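Local coordinates for protein aminopeptidase N (Francisella tularensis subsp. tularensis, PDB 5DLL) that is a zinc-dependent M1-family aminopeptidase that releases N-terminal amino acids from peptides, preferably alanine, and probably takes part in the breakdown of intracellular peptides, at residues L72-N77 with L93-V98; E119-Y122 with V127-T130; D148-F153 with R319-D324. All coordinates share one frame; numbering follows the deposited sequence.

Interaction 1 of 3, residues L72-N77 with L93-V98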
# COMPACT_ATOMS: atom_id res chain seq x y z
N LEU A 72 -41.52 -1.88 -1.99
CA LEU A 72 -42.83 -1.86 -1.33
C LEU A 72 -43.65 -0.62 -1.68
O LEU A 72 -44.87 -0.63 -1.54
CB LEU A 72 -42.66 -1.92 0.19
CG LEU A 72 -41.82 -3.06 0.73
CD1 LEU A 72 -41.74 -2.99 2.25
CD2 LEU A 72 -42.38 -4.40 0.28
N SER A 73 -42.99 0.45 -2.11
CA SER A 73 -43.68 1.72 -2.36
C SER A 73 -42.82 2.69 -3.16
O SER A 73 -41.60 2.68 -3.06
CB SER A 73 -44.09 2.38 -1.04
OG SER A 73 -44.63 3.67 -1.26
N ILE A 74 -43.49 3.53 -3.94
CA ILE A 74 -42.82 4.54 -4.75
C ILE A 74 -43.77 5.70 -5.03
O ILE A 74 -44.90 5.51 -5.50
CB ILE A 74 -42.27 3.95 -6.07
CG1 ILE A 74 -41.57 5.03 -6.90
CG2 ILE A 74 -43.38 3.30 -6.90
CD1 ILE A 74 -40.77 4.48 -8.06
N LYS A 75 -43.31 6.91 -4.71
CA LYS A 75 -44.09 8.13 -4.93
C LYS A 75 -43.20 9.22 -5.51
O LYS A 75 -42.06 9.39 -5.07
CB LYS A 75 -44.70 8.63 -3.61
CG LYS A 75 -45.40 7.55 -2.80
CD LYS A 75 -46.27 8.15 -1.71
CE LYS A 75 -45.45 8.84 -0.64
NZ LYS A 75 -46.29 9.21 0.53
N LEU A 76 -43.71 9.95 -6.49
CA LEU A 76 -43.01 11.09 -7.07
C LEU A 76 -43.80 12.35 -6.73
O LEU A 76 -45.01 12.41 -6.96
CB LEU A 76 -42.89 10.93 -8.59
CG LEU A 76 -41.88 11.81 -9.33
CD1 LEU A 76 -41.32 11.09 -10.54
CD2 LEU A 76 -42.49 13.14 -9.75
N ASN A 77 -43.11 13.35 -6.17
CA ASN A 77 -43.74 14.57 -5.66
C ASN A 77 -44.92 14.25 -4.73
O ASN A 77 -46.01 14.83 -4.85
CB ASN A 77 -44.15 15.51 -6.81
CG ASN A 77 -42.96 16.25 -7.41
OD1 ASN A 77 -41.92 16.43 -6.78
ND2 ASN A 77 -43.12 16.71 -8.65
N LEU A 93 -34.26 0.73 -11.97
CA LEU A 93 -35.64 1.22 -11.90
C LEU A 93 -35.77 2.42 -12.83
O LEU A 93 -35.16 3.46 -12.61
CB LEU A 93 -36.01 1.61 -10.47
CG LEU A 93 -37.49 1.97 -10.22
CD1 LEU A 93 -37.84 1.78 -8.76
CD2 LEU A 93 -37.83 3.39 -10.67
N ILE A 94 -36.59 2.27 -13.88
CA ILE A 94 -36.69 3.26 -14.95
C ILE A 94 -38.01 4.03 -14.88
O ILE A 94 -39.07 3.44 -14.71
CB ILE A 94 -36.54 2.58 -16.33
CG1 ILE A 94 -35.24 1.76 -16.35
CG2 ILE A 94 -36.56 3.62 -17.45
CD1 ILE A 94 -34.82 1.26 -17.72
N ILE A 95 -37.92 5.35 -15.00
CA ILE A 95 -39.08 6.23 -15.01
C ILE A 95 -38.95 7.24 -16.14
O ILE A 95 -37.97 7.99 -16.20
CB ILE A 95 -39.22 7.03 -13.69
CG1 ILE A 95 -39.06 6.10 -12.48
CG2 ILE A 95 -40.56 7.77 -13.66
CD1 ILE A 95 -39.06 6.82 -11.15
N ASN A 96 -39.94 7.27 -17.03
CA ASN A 96 -39.96 8.21 -18.15
C ASN A 96 -40.68 9.52 -17.84
O ASN A 96 -41.50 9.59 -16.92
CB ASN A 96 -40.60 7.55 -19.37
CG ASN A 96 -39.81 6.36 -19.86
OD1 ASN A 96 -38.60 6.46 -20.11
ND2 ASN A 96 -40.48 5.22 -20.02
N ASN A 97 -40.36 10.55 -18.62
CA ASN A 97 -41.03 11.86 -18.55
C ASN A 97 -41.12 12.43 -17.14
O ASN A 97 -42.20 12.85 -16.70
CB ASN A 97 -42.42 11.77 -19.17
CG ASN A 97 -42.40 11.11 -20.54
OD1 ASN A 97 -43.20 10.22 -20.83
ND2 ASN A 97 -41.47 11.54 -21.38
N VAL A 98 -39.99 12.43 -16.44
CA VAL A 98 -39.91 13.02 -15.10
C VAL A 98 -39.75 14.53 -15.23
O VAL A 98 -39.30 15.02 -16.27
CB VAL A 98 -38.74 12.44 -14.27
CG1 VAL A 98 -38.84 10.92 -14.20
CG2 VAL A 98 -37.39 12.87 -14.82
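Ile74 and Leu93 meet methyl to methyl, and everything that passes between residues 72-77 and 93-98 is of this apolar kind. The two side chains point at each other tip to tip: CD1 of Ile74 lies 4.0 Å from CD1 of Leu93 and 4.1 Å from its CD2, so that one methyl rests against the fork of the leucine. Ile74 is stretched out to do this, with CG1 opposite the backbone N (chi1 -180°) and CD1 continuing the extended chain. The same methyl also serves Ile95, whose CD1 is 4.2 Å from CD1 of Ile74. Further along, Leu76 CD1 approaches Val98 CG1 at 4.4 Å, a looser touch just past the end of strand 92-95.

The backbones stay well apart, the CA atoms of Ile74 and Leu93 being 10.7 Å from each other. Phe86 and Leu81 also touch Ile74, and Phe102 packs on Leu76. Strand 70-76 belongs to the large mixed sheet and carries a classic beta bulge at Leu72 and Ser73, opposite Val107; strand 92-95 is the middle strand of a small antiparallel sheet. Sheet-on-sheet packing of this kind, here in the N-terminal domain, is consistent with a beta sandwich.

Interaction 2 of 3, residues E119-Y122 with V127-T130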
# COMPACT_ATOMS: atom_id res chain seq x y z
N GLU A 119 -21.02 -6.55 0.38
CA GLU A 119 -21.35 -5.22 -0.11
C GLU A 119 -22.72 -4.84 0.43
O GLU A 119 -23.39 -5.67 1.04
CB GLU A 119 -21.41 -5.20 -1.63
CG GLU A 119 -20.11 -5.52 -2.34
CD GLU A 119 -20.20 -5.24 -3.83
OE1 GLU A 119 -21.30 -5.42 -4.40
OE2 GLU A 119 -19.18 -4.84 -4.42
N GLY A 120 -23.14 -3.60 0.20
CA GLY A 120 -24.41 -3.11 0.73
C GLY A 120 -24.46 -3.28 2.24
O GLY A 120 -23.43 -3.22 2.91
N LEU A 121 -25.65 -3.51 2.77
CA LEU A 121 -25.81 -3.74 4.20
C LEU A 121 -25.71 -5.24 4.46
O LEU A 121 -26.42 -6.02 3.84
CB LEU A 121 -27.16 -3.19 4.67
CG LEU A 121 -27.48 -3.28 6.17
CD1 LEU A 121 -26.41 -2.61 7.01
CD2 LEU A 121 -28.83 -2.64 6.42
N TYR A 122 -24.81 -5.63 5.35
CA TYR A 122 -24.71 -7.03 5.77
C TYR A 122 -24.56 -7.14 7.28
O TYR A 122 -24.41 -6.13 7.96
CB TYR A 122 -23.57 -7.74 5.03
CG TYR A 122 -22.22 -7.09 5.16
CD1 TYR A 122 -21.38 -7.38 6.24
CD2 TYR A 122 -21.75 -6.21 4.19
CE1 TYR A 122 -20.14 -6.79 6.36
CE2 TYR A 122 -20.51 -5.62 4.30
CZ TYR A 122 -19.71 -5.91 5.39
OH TYR A 122 -18.47 -5.33 5.50
N VAL A 127 -23.82 -7.68 14.34
CA VAL A 127 -23.46 -6.29 14.05
C VAL A 127 -23.70 -5.95 12.58
O VAL A 127 -23.14 -6.57 11.68
CB VAL A 127 -21.99 -5.99 14.47
CG1 VAL A 127 -21.03 -7.05 13.96
CG2 VAL A 127 -21.56 -4.60 14.01
N PHE A 128 -24.56 -4.96 12.34
CA PHE A 128 -24.79 -4.46 10.99
C PHE A 128 -23.61 -3.60 10.57
O PHE A 128 -23.04 -2.87 11.37
CB PHE A 128 -26.06 -3.61 10.92
CG PHE A 128 -27.32 -4.38 11.13
CD1 PHE A 128 -27.95 -5.02 10.08
CD2 PHE A 128 -27.90 -4.45 12.39
CE1 PHE A 128 -29.12 -5.73 10.28
CE2 PHE A 128 -29.08 -5.15 12.59
CZ PHE A 128 -29.68 -5.79 11.53
N SER A 129 -23.27 -3.70 9.29
CA SER A 129 -22.11 -3.00 8.75
C SER A 129 -22.28 -2.92 7.24
O SER A 129 -22.93 -3.77 6.65
CB SER A 129 -20.82 -3.74 9.12
OG SER A 129 -19.76 -3.41 8.25
N THR A 130 -21.69 -1.91 6.62
CA THR A 130 -21.82 -1.71 5.18
C THR A 130 -20.48 -1.76 4.47
O THR A 130 -19.42 -1.84 5.10
CB THR A 130 -22.45 -0.35 4.85
OG1 THR A 130 -21.57 0.69 5.29
CG2 THR A 130 -23.80 -0.20 5.52
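The ring of Tyr122 carries the carbonyl oxygen of Ser129 on one face, 3.6 Å above the plane and over the ring centre, while Glu119 O sits at its edge, in plane. A first torsion of 55° sets CG between the backbone N and the carbonyl carbon of Tyr122, which folds the ring back over the neighbouring strand. The ring of Phe128 is approached obliquely by Leu121 CD1 and Tyr122 O, and it also meets the ring of Tyr164, the planes at about 55°.

The same Ser129 O accepts a nearly straight hydrogen bond from Tyr122 N (2.9 Å), and Ser129 N returns a more bent one to Tyr122 O at 3.0 Å. This reciprocal pair makes Tyr122 and Ser129 an antiparallel hydrogen-bonded pair in a beta hairpin whose strand 122-123 is an outer strand of a four-stranded antiparallel sheet. Strand 201-204 lies on the other side of strand 128-131, and Phe128 is hydrogen-bonded to Ala203 there, backbone to backbone.

Leu121 makes the apolar contacts: its CD1 lies 3.9 Å from Thr130 CG2 and 4.1 Å from Phe128 CB. Before the strand, Gly120 O receives a CA-H...O contact from Thr130 CA at 3.2 Å, and Asn115 ND2 binds the carbonyls of Glu119 and Leu121.

Interaction 3 of 3, residues D148-F153 with R319-D324; sequences DVMAAF and RVTCRD
Met150 lays its sulfur against the methyl of Thr321, SD to CG2 at 3.6 Å, the two side chains sliding past one another in opposite directions. The methionine runs extended as far as SD and then bends at chi3 (-62°), so that the thioether rather than the terminal methyl makes the nearest approach. Thr321 divides its two branches: CG2 meets the sulfur, while OG1, opposite the backbone N (chi1 -163°), hydrogen-bonds to the hydroxyl of Tyr197.

The second half of the contact centres on Asp148. Its CB lies 3.3 Å from the carbonyl oxygen of Arg323 and 4.1 Å from Arg323 CG. A water donates to Arg323 O at 2.9 Å and, weakly, to Asp148 OD1, bridging the segments. The charged groups are not paired with each other: Asp148 OD1 has a salt bridge to Arg146, and OD2 a hydrogen bond to Tyr21 OH. Arg323 turns NE and NH2 side-on to Asp324 OD2, which lies almost in the guanidinium plane. NH2 meets OD2 at 2.8 Å, nearly along its C-O axis, while NE comes to the anti side, 35° out of the carboxylate plane. Two bonds to one atom limit rotation of the guanidinium, which also makes a cation-pi contact with Tyr21.

The contact thus joins the N-terminal and peptidase domains, on one side through strand 150-160 and the loop leading into it. On the other, strand 321-322 follows helix 314-319, pairs in parallel with strand 427-428 and precedes helix 328-346, which brings in the zinc ligand Glu332; Ala427 touches both Asp148 and Thr321, and helix 390-423 backs Val320.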
# COMPACT_ATOMS: atom_id res chain seq x y z
N ASP A 148 -19.85 10.57 -9.68
CA ASP A 148 -20.05 11.96 -10.12
C ASP A 148 -21.41 12.53 -9.71
O ASP A 148 -21.73 13.67 -10.04
CB ASP A 148 -19.81 12.14 -11.63
CG ASP A 148 -20.74 11.31 -12.49
OD1 ASP A 148 -21.23 10.27 -12.02
OD2 ASP A 148 -20.97 11.69 -13.66
N VAL A 149 -22.20 11.74 -8.99
CA VAL A 149 -23.42 12.23 -8.37
C VAL A 149 -23.20 12.25 -6.86
O VAL A 149 -23.09 11.19 -6.22
CB VAL A 149 -24.63 11.35 -8.73
CG1 VAL A 149 -25.89 11.87 -8.04
CG2 VAL A 149 -24.82 11.33 -10.24
N MET A 150 -23.12 13.46 -6.31
CA MET A 150 -22.81 13.69 -4.90
C MET A 150 -23.94 14.48 -4.24
O MET A 150 -24.40 15.48 -4.78
CB MET A 150 -21.52 14.49 -4.76
CG MET A 150 -20.29 13.84 -5.39
SD MET A 150 -18.90 14.98 -5.43
CE MET A 150 -19.66 16.21 -6.50
N ALA A 151 -24.34 14.04 -3.05
CA ALA A 151 -25.50 14.60 -2.37
C ALA A 151 -25.27 14.78 -0.87
O ALA A 151 -24.43 14.11 -0.28
CB ALA A 151 -26.70 13.71 -2.60
N ALA A 152 -26.04 15.70 -0.28
CA ALA A 152 -26.03 15.92 1.17
C ALA A 152 -26.92 14.89 1.86
O ALA A 152 -28.12 14.80 1.58
CB ALA A 152 -26.49 17.33 1.48
N PHE A 153 -26.34 14.12 2.78
CA PHE A 153 -27.02 12.99 3.42
C PHE A 153 -27.53 13.29 4.83
O PHE A 153 -26.75 13.66 5.70
CB PHE A 153 -26.07 11.78 3.51
CG PHE A 153 -25.99 10.97 2.25
CD1 PHE A 153 -25.23 11.41 1.17
CD2 PHE A 153 -26.65 9.75 2.14
CE1 PHE A 153 -25.13 10.65 0.01
CE2 PHE A 153 -26.55 8.99 0.99
CZ PHE A 153 -25.79 9.44 -0.08
N ARG A 319 -14.13 14.91 0.01
CA ARG A 319 -14.52 16.30 -0.18
C ARG A 319 -14.43 16.70 -1.66
O ARG A 319 -15.31 17.38 -2.17
CB ARG A 319 -13.66 17.20 0.70
CG ARG A 319 -14.30 18.53 1.00
CD ARG A 319 -15.35 18.46 2.09
NE ARG A 319 -15.94 19.79 2.28
CZ ARG A 319 -15.54 20.69 3.17
NH1 ARG A 319 -14.56 20.44 4.03
NH2 ARG A 319 -16.15 21.87 3.21
N VAL A 320 -13.37 16.26 -2.32
CA VAL A 320 -13.28 16.28 -3.78
C VAL A 320 -13.01 14.85 -4.23
O VAL A 320 -12.01 14.26 -3.81
CB VAL A 320 -12.12 17.17 -4.28
CG1 VAL A 320 -12.15 17.30 -5.80
CG2 VAL A 320 -12.17 18.54 -3.61
N THR A 321 -13.89 14.31 -5.07
CA THR A 321 -13.85 12.89 -5.45
C THR A 321 -13.49 12.67 -6.93
O THR A 321 -13.22 13.62 -7.67
CB THR A 321 -15.20 12.20 -5.11
OG1 THR A 321 -15.02 10.77 -5.12
CG2 THR A 321 -16.31 12.59 -6.09
N CYS A 322 -13.47 11.40 -7.34
CA CYS A 322 -13.25 11.05 -8.74
C CYS A 322 -14.57 11.08 -9.52
O CYS A 322 -15.61 10.68 -9.01
CB CYS A 322 -12.57 9.67 -8.87
SG CYS A 322 -13.36 8.31 -7.96
N ARG A 323 -14.51 11.57 -10.76
CA ARG A 323 -15.67 11.66 -11.65
C ARG A 323 -16.12 10.27 -12.10
O ARG A 323 -17.33 9.98 -12.16
CB ARG A 323 -15.31 12.49 -12.87
CG ARG A 323 -16.46 12.74 -13.85
CD ARG A 323 -15.93 13.25 -15.17
NE ARG A 323 -15.26 12.20 -15.93
CZ ARG A 323 -14.75 12.35 -17.16
NH1 ARG A 323 -14.83 13.52 -17.78
NH2 ARG A 323 -14.16 11.32 -17.76
N ASP A 324 -15.15 9.43 -12.43
CA ASP A 324 -15.39 8.04 -12.79
C ASP A 324 -14.27 7.17 -12.22
O ASP A 324 -13.31 7.69 -11.66
CB ASP A 324 -15.48 7.90 -14.31
CG ASP A 324 -14.24 8.41 -15.03
OD1 ASP A 324 -13.14 7.88 -14.77
OD2 ASP A 324 -14.37 9.35 -15.85
O HOH W 1 -19.49 8.23 -13.14

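How the interactions relate
The three contacts come in series along the chain and stand apart, their centres 21 to 26 Å from one another and their nearest atoms about 11 to 14 Å apart. Interactions 1 and 2 lie wholly within the N-terminal domain, one between two sheets and one inside a third. Interactions 1 and 3 reach the same mixed sheet, through strands 70-76 and 150-160, while strands 128-131 and 150-160, of interactions 2 and 3, are consecutive. Interaction 3 alone crosses to the peptidase domain, where Cys322 has its side chain about 10 Å from the bound zinc ion. Two contacts thus build the N-terminal domain itself, and the third ties it to the peptidase domain near the zinc site.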